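Local coordinates for protein 2,5-dihydroxypyridine 5,6-dioxygenase (Pseudomonas putida KT2440, PDB 7CN3) that catalyses the iron(II)-dependent, O2-consuming ring cleavage of 2,5-dihydroxypyridine to N-formylmaleamate, a step of aerobic nicotinate degradation, at residues Pro173-Tyr178 and Phe196-Glu201. Sequence-based numbering, arbitrary orientation.
Sequences PAVTEY and FTWPNE. With G6C (5-oxidanyl-1H-pyridin-2-one), chain M.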
# COMPACT_ATOMS: atom_id res chain seq x y z
N PRO C 173 45.17 8.98 7.41
CA PRO C 173 44.69 10.35 7.21
C PRO C 173 43.55 10.68 8.16
O PRO C 173 42.98 9.82 8.85
CB PRO C 173 44.19 10.33 5.76
CG PRO C 173 43.76 8.90 5.55
CD PRO C 173 44.76 8.08 6.32
N ALA C 174 43.22 11.96 8.20
CA ALA C 174 42.10 12.45 8.96
C ALA C 174 40.85 12.42 8.09
O ALA C 174 40.90 12.69 6.89
CB ALA C 174 42.38 13.86 9.48
N VAL C 175 39.72 12.03 8.69
CA VAL C 175 38.44 11.95 8.01
C VAL C 175 37.47 12.90 8.71
O VAL C 175 37.39 12.90 9.94
CB VAL C 175 37.89 10.51 8.00
CG1 VAL C 175 36.55 10.46 7.26
CG2 VAL C 175 38.89 9.57 7.35
N THR C 176 36.77 13.72 7.92
CA THR C 176 35.81 14.69 8.42
C THR C 176 34.40 14.30 8.01
O THR C 176 34.21 13.64 6.98
CB THR C 176 36.09 16.10 7.89
OG1 THR C 176 35.94 16.10 6.47
CG2 THR C 176 37.50 16.61 8.30
N GLU C 177 33.43 14.73 8.80
CA GLU C 177 32.01 14.53 8.49
C GLU C 177 31.29 15.80 8.92
O GLU C 177 31.16 16.06 10.12
CB GLU C 177 31.43 13.30 9.21
CG GLU C 177 31.99 11.96 8.72
CD GLU C 177 31.29 10.77 9.36
OE1 GLU C 177 30.14 10.94 9.78
OE2 GLU C 177 31.88 9.68 9.44
N TYR C 178 30.86 16.60 7.94
CA TYR C 178 30.11 17.81 8.23
C TYR C 178 28.72 17.78 7.61
O TYR C 178 28.00 18.78 7.70
CB TYR C 178 30.89 19.06 7.78
CG TYR C 178 31.54 18.97 6.41
CD1 TYR C 178 30.79 19.11 5.26
CD2 TYR C 178 32.91 18.79 6.28
CE1 TYR C 178 31.37 19.06 4.01
CE2 TYR C 178 33.51 18.74 5.03
CZ TYR C 178 32.74 18.87 3.89
OH TYR C 178 33.32 18.82 2.64
N PHE C 196 37.70 12.28 12.72
CA PHE C 196 38.48 11.21 13.35
C PHE C 196 39.65 10.83 12.45
O PHE C 196 39.74 11.27 11.30
CB PHE C 196 37.61 9.99 13.63
CG PHE C 196 36.74 9.60 12.47
CD1 PHE C 196 37.23 8.76 11.48
CD2 PHE C 196 35.46 10.11 12.35
CE1 PHE C 196 36.43 8.42 10.39
CE2 PHE C 196 34.66 9.76 11.28
CZ PHE C 196 35.16 8.92 10.29
N THR C 197 40.55 10.03 13.01
CA THR C 197 41.60 9.34 12.27
C THR C 197 41.74 7.95 12.90
O THR C 197 40.93 7.54 13.73
CB THR C 197 42.91 10.14 12.27
OG1 THR C 197 43.88 9.48 11.43
CG2 THR C 197 43.48 10.25 13.66
N TRP C 198 42.79 7.21 12.51
CA TRP C 198 43.13 5.91 13.08
C TRP C 198 44.51 5.98 13.70
O TRP C 198 45.36 6.73 13.22
CB TRP C 198 43.13 4.80 12.01
CG TRP C 198 41.77 4.41 11.55
CD1 TRP C 198 41.10 3.26 11.85
CD2 TRP C 198 40.90 5.17 10.70
NE1 TRP C 198 39.87 3.25 11.24
CE2 TRP C 198 39.73 4.42 10.52
CE3 TRP C 198 41.01 6.41 10.06
CZ2 TRP C 198 38.66 4.87 9.74
CZ3 TRP C 198 39.96 6.85 9.29
CH2 TRP C 198 38.79 6.09 9.14
N PRO C 199 44.77 5.23 14.77
CA PRO C 199 46.13 5.16 15.32
C PRO C 199 47.05 4.36 14.41
O PRO C 199 46.62 3.49 13.65
CB PRO C 199 45.94 4.44 16.65
CG PRO C 199 44.78 3.49 16.34
CD PRO C 199 43.85 4.32 15.47
N ASN C 200 48.36 4.64 14.52
CA ASN C 200 49.35 3.81 13.83
C ASN C 200 49.15 2.35 14.22
O ASN C 200 48.73 2.03 15.34
CB ASN C 200 50.78 4.26 14.17
CG ASN C 200 51.09 5.68 13.71
OD1 ASN C 200 50.33 6.30 12.96
ND2 ASN C 200 52.20 6.22 14.19
N GLU C 201 49.47 1.45 13.29
CA GLU C 201 49.20 0.03 13.49
C GLU C 201 49.90 -0.49 14.74
O GLU C 201 51.05 -0.13 15.04
CB GLU C 201 49.64 -0.79 12.27
CG GLU C 201 48.60 -0.84 11.14
CD GLU C 201 47.23 -1.34 11.59
OE1 GLU C 201 47.13 -2.51 12.03
OE2 GLU C 201 46.24 -0.58 11.48
OB G6C M . 30.97 4.16 12.05
CG G6C M . 30.33 5.28 11.62
CD1 G6C M . 31.09 6.42 11.40
CD2 G6C M . 28.95 5.27 11.42
NE1 G6C M . 30.48 7.53 10.98
CE2 G6C M . 28.35 6.45 10.99
CZ G6C M . 29.15 7.57 10.77
OH G6C M . 28.59 8.73 10.33
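V175 and F196 face each other as an antiparallel hydrogen-bonded pair, where the outermost strand 175-177 joins strand 194-197 of a five-stranded sheet. V175 N gives its hydrogen to F196 O at 2.7 Å, and F196 N returns one to V175 O at 2.9 Å. One residue before V175, the CA-H of A174 also leans on F196 O. Beyond the strand pair the backbone tie passes to a side chain: T197 OG1, anti to its own N (chi1 -175°), donates to P173 O at 2.8 Å, coming from well above the carbonyl plane.

The apolar contacts lie on the sheet face that carries V175 and F196. With chi1 at 46°, F196 holds its ring back over its own backbone, which sets one ring face across V175 O, opposite the ring centre. The F196 CE1 edge meets V175 CB at 3.5 Å, while V175 CG1 sits near CE1 and CZ. The other valine branch, V175 CG2, points at the rim of the W198 indole, 3.5 Å from W198 CZ3 and in the indole plane. W198 in turn packs against H265, a predicted iron ligand, and its side chain is about 7 Å from the bound iron(II).

Polar and aromatic groups meet at E177. The extended E177 side chain brings its OE2 into the plane of the F196 ring, 3.3 Å from F196 CE2, with the carboxylate nearly perpendicular to the ring. E177 OE2 also accepts the ring N-H of the bound pyridinone, G6C NE1, at 3.0 Å. An alanine in place of F196 would probably open a gap beside V175 CB and CG1 and hold the E177 carboxylate less firmly on that side. With E177 OE2 at its weakly positive C-H edge, the phenyl ring is likely to help fix a carboxylate that holds the bound substrate, linking this sheet edge to the active site.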